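Local coordinates for serine-rich Repeat Adhesion Glycoprotein (Srr1) (Streptococcus agalactiae, PDB 4MBO), which probably binds host fibrinogen as a surface adhesin of the bacterium, through a binding region built of immunoglobulin-like beta domains, at residues A[194-200]-A[277-283]; A[230-235]-A[252-257]. All blocks are in the same frame, centred on the assembly; numbering follows the deposited sequence. Where two conformers were deposited one is given.

Contact 1: A[194-200]-A[277-283]; sequences NPEGKEM and SISSTTS
With CG swung anti to its backbone N (chi1 -163°), N194 projects its amide at the turn opposite, and N194 ND2 donates to T282 O at 2.9 Å. T282 O lies close to the plane of that amide, but N194 ND2 comes in from above the plane of the T282 carbonyl. The other end of the same group faces its own segment: N194 OD1 accepts from K198 N in the carbonyl plane, on a lone pair, and also takes a bond from N172 ND2. A weak bond from N194 ND2 to K198 O completes the grip, so the amide is fixed in rotation.

S283 OG donates to N194 O over a short 2.6 Å. It arrives on one face of that carbonyl while G197 N, closing the type I turn 194-197, comes from the opposite face. A second type I turn, 279-282, stands across from it, and S280 CA makes a CA-H...O contact with K198 O.

E199 bends back at chi2 (-64°), which brings E199 OE2 to 3.0 Å from S280 N; the donor meets the carboxylate from above its plane. A water lies between E199 OE1 and M200 O, close enough to bond to either. Beyond the turns, M200 and I278 form an antiparallel hydrogen-bonded pair. M200 N donates to I278 O, nearly straight at 176°. I278 N returns to M200 O at 3.0 Å. Their side chains run side by side, M200 CE against I278 CD1 at 3.7 Å.

Where strand 186-202 is interrupted, over 194-199, side-chain amide, hydroxyl and carboxylate groups thus bond to main-chain atoms in place of regular strand pairing, which resumes at M200, and the buried amide of N194 has partners at both its oxygen and its nitrogen.

Contact 2: A[230-235]-A[252-257]; sequences VKILKT and EFEDVT
L233 and F253 set their side chains at about a right angle, L233 CD1 lying 3.9 Å from F253 CD1 and approaching the ring obliquely. T235 crosses the same ring at a slant: T235 CG2 touches F253 CE1 at 3.6 Å, while T235 OG1 sits over one face, displaced toward the rim. With OG1 anti to the backbone N (chi1 -164°), T235 donates it to E252 O at 2.7 Å, from above the carbonyl plane, and OG1 is also bonded to N239 ND2. Y248 meets the F253 ring edge-to-face.

Farther along, I232 and V256 are perpendicular, their CG2 methyls in contact. L233 CD2 packs on D255 across a non-hydrogen-bonded pair, and K231 lays its aliphatic CG and CD crosswise to the D255 carboxylate.

Short strand 254-255 runs antiparallel along 229-235, whose other neighbour is 283-290, within the fibrinogen-binding adhesin family region. K234 N to E254 O (2.8 Å) and E254 N to K234 O (3.0 Å) mark the hydrogen-bonded pair, and V256 N donates to I232 O. A side chain then takes over: I232 N points at T257 OG1, straight at 179°. D255 OD1 accepts from T257 N, forming an Asx turn, and from T257 OG1 at 2.7 Å.

T257 OG1 therefore relays between strand and carboxylate, its proton given to D255 and its oxygen accepting from I232 N; the carboxylate probably polarises this hydroxyl and strengthens its hold on the strand.

How the contacts relate
Both contacts belong to one antiparallel sheet and meet through strand 283-290, which pairs with 186-202 and with 229-235. S283 joins them directly: its N probably bonds to T235 O at 2.8 Å. Their centres lie 15 Å apart, and each is partly buried, with four buried residues. Contact 1 has one exposed residue among eleven; contact 2, with three among twelve, attaches the short strand 254-255 to a longer one. Contact 1 relies chiefly on polar side chains binding main-chain atoms across facing turns, with a single strand pair at one end, whereas contact 2 combines strand pairing with apolar and aromatic packing, leaving its side-chain-to-backbone bonds at the two ends.

Contact 1: A[194-200]-A[277-283]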
loop_
_atom_site.group_PDB
_atom_site.type_symbol
_atom_site.label_atom_id
_atom_site.label_comp_id
_atom_site.label_asym_id
_atom_site.label_seq_id
_atom_site.Cartn_x
_atom_site.Cartn_y
_atom_site.Cartn_z
ATOM N N ASN A 194 9.631 17.650 2.052
ATOM C CA ASN A 194 10.963 17.468 2.612
ATOM C C ASN A 194 11.206 16.049 3.140
ATOM O O ASN A 194 11.732 15.871 4.239
ATOM C CB ASN A 194 11.300 18.505 3.697
ATOM C CG ASN A 194 12.812 18.583 3.990
ATOM O OD1 ASN A 194 13.653 18.115 3.209
ATOM N ND2 ASN A 194 13.153 19.160 5.133
ATOM N N PRO A 195 10.878 15.028 2.343
ATOM C CA PRO A 195 11.180 13.673 2.806
ATOM C C PRO A 195 12.687 13.383 2.981
ATOM O O PRO A 195 13.075 12.455 3.718
ATOM C CB PRO A 195 10.607 12.784 1.687
ATOM C CG PRO A 195 10.566 13.636 0.495
ATOM C CD PRO A 195 10.210 15.016 1.027
ATOM N N GLU A 196 13.527 14.124 2.274
ATOM C CA GLU A 196 14.977 13.942 2.353
ATOM C C GLU A 196 15.625 14.557 3.612
ATOM O O GLU A 196 16.791 14.291 3.918
ATOM C CB GLU A 196 15.646 14.546 1.104
ATOM C CG GLU A 196 15.211 13.917 -0.208
ATOM C CD GLU A 196 15.923 12.623 -0.489
ATOM O OE1 GLU A 196 17.142 12.691 -0.764
ATOM O OE2 GLU A 196 15.281 11.551 -0.438
ATOM N N GLY A 197 14.882 15.389 4.324
ATOM C CA GLY A 197 15.431 16.044 5.512
ATOM C C GLY A 197 16.602 16.948 5.152
ATOM O O GLY A 197 17.690 16.836 5.737
ATOM N N LYS A 198 16.365 17.839 4.188
ATOM C CA LYS A 198 17.350 18.813 3.713
ATOM C C LYS A 198 16.803 20.213 3.937
ATOM O O LYS A 198 15.619 20.392 4.205
ATOM C CB LYS A 198 17.581 18.660 2.204
ATOM C CG LYS A 198 17.931 17.268 1.705
ATOM C CD LYS A 198 17.997 17.215 0.169
ATOM C CE LYS A 198 19.064 18.156 -0.391
ATOM N NZ LYS A 198 19.308 18.016 -1.861
ATOM N N GLU A 199 17.655 21.225 3.842
ATOM C CA GLU A 199 17.131 22.577 3.873
ATOM C C GLU A 199 16.306 22.770 2.589
ATOM O O GLU A 199 16.721 22.321 1.502
ATOM C CB GLU A 199 18.252 23.600 3.900
ATOM C CG GLU A 199 19.053 23.584 5.198
ATOM C CD GLU A 199 18.217 23.980 6.425
ATOM O OE1 GLU A 199 17.338 24.862 6.265
ATOM O OE2 GLU A 199 18.453 23.442 7.551
ATOM N N MET A 200 15.155 23.413 2.720
ATOM C CA MET A 200 14.343 23.815 1.563
ATOM C C MET A 200 14.356 25.337 1.577
ATOM O O MET A 200 14.282 25.952 2.634
ATOM C CB MET A 200 12.930 23.248 1.569
ATOM C CG MET A 200 12.928 21.727 1.637
ATOM S SD MET A 200 11.476 20.978 0.889
ATOM C CE MET A 200 10.229 21.926 1.708
ATOM N N SER A 277 11.702 29.338 3.783
ATOM C CA SER A 277 12.702 28.404 4.272
ATOM C C SER A 277 12.105 27.393 5.230
ATOM O O SER A 277 11.363 27.753 6.149
ATOM C CB SER A 277 13.809 29.181 4.991
ATOM O OG SER A 277 14.853 28.329 5.440
ATOM N N ILE A 278 12.415 26.122 4.987
ATOM C CA ILE A 278 11.999 25.036 5.871
ATOM C C ILE A 278 13.303 24.338 6.230
ATOM O O ILE A 278 14.110 23.990 5.354
ATOM C CB ILE A 278 10.984 24.101 5.197
ATOM C CG1 ILE A 278 9.634 24.844 5.055
ATOM C CG2 ILE A 278 10.821 22.813 6.000
ATOM C CD1 ILE A 278 8.576 24.126 4.251
ATOM N N SER A 279 13.531 24.149 7.524
ATOM C CA SER A 279 14.785 23.556 7.961
ATOM C C SER A 279 14.886 22.067 7.674
ATOM O O SER A 279 13.891 21.373 7.451
ATOM C CB SER A 279 15.055 23.831 9.439
ATOM O OG SER A 279 14.149 23.147 10.264
ATOM N N SER A 280 16.107 21.567 7.741
ATOM C CA SER A 280 16.375 20.151 7.448
ATOM C C SER A 280 15.636 19.201 8.367
ATOM O O SER A 280 15.341 18.089 7.951
ATOM C CB SER A 280 17.871 19.857 7.492
ATOM O OG SER A 280 18.389 20.137 8.773
ATOM N N THR A 281 15.364 19.633 9.593
ATOM C CA THR A 281 14.691 18.808 10.593
ATOM C C THR A 281 13.180 18.934 10.612
ATOM O O THR A 281 12.507 18.334 11.462
ATOM C CB THR A 281 15.248 19.124 12.000
ATOM O OG1 THR A 281 15.218 20.534 12.201
ATOM C CG2 THR A 281 16.681 18.657 12.088
ATOM N N THR A 282 12.630 19.656 9.645
ATOM C CA THR A 282 11.196 19.805 9.541
ATOM C C THR A 282 10.692 19.184 8.251
ATOM O O THR A 282 11.112 19.600 7.151
ATOM C CB THR A 282 10.786 21.284 9.513
ATOM O OG1 THR A 282 11.133 21.887 10.761
ATOM C CG2 THR A 282 9.310 21.461 9.269
ATOM N N SER A 283 9.810 18.198 8.390
ATOM C CA SER A 283 9.113 17.613 7.245
ATOM C C SER A 283 7.615 17.674 7.520
ATOM O O SER A 283 7.181 17.728 8.689
ATOM C CB SER A 283 9.539 16.167 7.000
ATOM O OG SER A 283 10.938 16.075 6.726
HETATM O O HOH W 1 16.297 26.561 4.502
#

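Contact 2: A[230-235]-A[252-257]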
loop_
_atom_site.group_PDB
_atom_site.type_symbol
_atom_site.label_atom_id
_atom_site.label_comp_id
_atom_site.label_asym_id
_atom_site.label_seq_id
_atom_site.Cartn_x
_atom_site.Cartn_y
_atom_site.Cartn_z
ATOM N N VAL A 230 -8.514 16.777 4.417
ATOM C CA VAL A 230 -7.094 17.118 4.441
ATOM C C VAL A 230 -6.582 17.221 5.863
ATOM O O VAL A 230 -7.185 17.893 6.694
ATOM C CB VAL A 230 -6.844 18.494 3.763
ATOM C CG1 VAL A 230 -5.368 18.860 3.780
ATOM C CG2 VAL A 230 -7.363 18.500 2.336
ATOM N N LYS A 231 -5.462 16.552 6.118
ATOM C CA LYS A 231 -4.798 16.577 7.421
ATOM C C LYS A 231 -3.331 16.834 7.132
ATOM O O LYS A 231 -2.761 16.273 6.195
ATOM C CB LYS A 231 -4.967 15.238 8.183
ATOM C CG LYS A 231 -4.287 15.198 9.551
ATOM C CD LYS A 231 -4.705 14.001 10.438
ATOM C CE LYS A 231 -4.306 12.664 9.839
ATOM N NZ LYS A 231 -4.612 11.508 10.761
ATOM N N ILE A 232 -2.717 17.713 7.933
ATOM C CA ILE A 232 -1.303 18.068 7.795
ATOM C C ILE A 232 -0.575 17.773 9.105
ATOM O O ILE A 232 -0.974 18.240 10.182
ATOM C CB ILE A 232 -1.115 19.554 7.404
ATOM C CG1 ILE A 232 -2.026 19.899 6.240
ATOM C CG2 ILE A 232 0.350 19.864 7.146
ATOM C CD1 ILE A 232 -1.975 21.342 5.807
ATOM N N LEU A 233 0.480 16.980 9.000
ATOM C CA LEU A 233 1.299 16.591 10.126
ATOM C C LEU A 233 2.724 17.067 9.962
ATOM O O LEU A 233 3.210 17.220 8.849
ATOM C CB LEU A 233 1.312 15.049 10.286
ATOM C CG LEU A 233 -0.035 14.379 10.321
ATOM C CD1 LEU A 233 0.135 12.873 10.337
ATOM C CD2 LEU A 233 -0.863 14.829 11.503
ATOM N N LYS A 234 3.384 17.356 11.089
ATOM C CA LYS A 234 4.791 17.789 11.092
ATOM C C LYS A 234 5.629 16.755 11.852
ATOM O O LYS A 234 5.236 16.291 12.942
ATOM C CB LYS A 234 4.952 19.174 11.744
ATOM C CG LYS A 234 6.382 19.694 11.794
ATOM C CD LYS A 234 6.430 21.074 12.435
ATOM C CE LYS A 234 7.844 21.504 12.771
ATOM N NZ LYS A 234 8.431 20.652 13.833
ATOM N N THR A 235 6.788 16.416 11.288
ATOM C CA THR A 235 7.708 15.441 11.894
ATOM C C THR A 235 9.140 15.622 11.337
ATOM O O THR A 235 9.343 16.287 10.320
ATOM C CB THR A 235 7.238 13.975 11.608
ATOM O OG1 THR A 235 7.905 13.058 12.478
ATOM C CG2 THR A 235 7.469 13.621 10.165
ATOM N N GLU A 252 5.623 10.933 17.339
ATOM C CA GLU A 252 6.568 11.564 16.438
ATOM C C GLU A 252 5.897 12.533 15.477
ATOM O O GLU A 252 6.587 13.308 14.826
ATOM C CB GLU A 252 7.323 10.504 15.647
ATOM C CG GLU A 252 7.978 9.417 16.501
ATOM C CD GLU A 252 8.910 9.946 17.583
ATOM O OE1 GLU A 252 9.359 11.119 17.496
ATOM O OE2 GLU A 252 9.210 9.167 18.533
ATOM N N PHE A 253 4.568 12.482 15.390
ATOM C CA PHE A 253 3.809 13.366 14.483
ATOM C C PHE A 253 2.977 14.373 15.253
ATOM O O PHE A 253 2.384 14.037 16.277
ATOM C CB PHE A 253 2.869 12.559 13.580
ATOM C CG PHE A 253 3.580 11.733 12.547
ATOM C CD1 PHE A 253 3.886 12.267 11.317
ATOM C CD2 PHE A 253 3.934 10.424 12.808
ATOM C CE1 PHE A 253 4.532 11.530 10.354
ATOM C CE2 PHE A 253 4.583 9.663 11.840
ATOM C CZ PHE A 253 4.894 10.215 10.626
ATOM N N GLU A 254 3.006 15.622 14.804
ATOM C CA GLU A 254 2.203 16.672 15.397
ATOM C C GLU A 254 1.224 17.124 14.355
ATOM O O GLU A 254 1.623 17.410 13.225
ATOM C CB GLU A 254 3.097 17.867 15.756
ATOM C CG GLU A 254 2.338 18.972 16.416
ATOM C CD GLU A 254 3.187 20.179 16.757
ATOM O OE1 GLU A 254 4.343 20.345 16.243
ATOM O OE2 GLU A 254 2.658 20.997 17.527
ATOM N N ASP A 255 -0.031 17.272 14.735
ATOM C CA ASP A 255 -1.049 17.748 13.789
ATOM C C ASP A 255 -1.033 19.286 13.717
ATOM O O ASP A 255 -1.317 19.971 14.709
ATOM C CB ASP A 255 -2.416 17.242 14.207
ATOM C CG ASP A 255 -3.474 17.445 13.154
ATOM O OD1 ASP A 255 -3.557 18.544 12.574
ATOM O OD2 ASP A 255 -4.257 16.478 12.961
ATOM N N VAL A 256 -0.647 19.797 12.567
ATOM C CA VAL A 256 -0.574 21.260 12.313
ATOM C C VAL A 256 -1.604 21.716 11.272
ATOM O O VAL A 256 -1.521 22.814 10.724
ATOM C CB VAL A 256 0.855 21.668 11.894
ATOM C CG1 VAL A 256 1.863 21.345 12.984
ATOM C CG2 VAL A 256 1.260 20.967 10.601
ATOM N N THR A 257 -2.631 20.908 11.039
ATOM C CA THR A 257 -3.669 21.261 10.098
ATOM C C THR A 257 -4.223 22.676 10.318
ATOM O O THR A 257 -4.388 23.454 9.347
ATOM C CB THR A 257 -4.815 20.244 10.171
ATOM O OG1 THR A 257 -4.281 18.935 10.051
ATOM C CG2 THR A 257 -5.879 20.493 9.073
HETATM O O HOH W 2 6.620 16.454 15.313
HETATM O O HOH W 3 6.581 19.090 15.930
#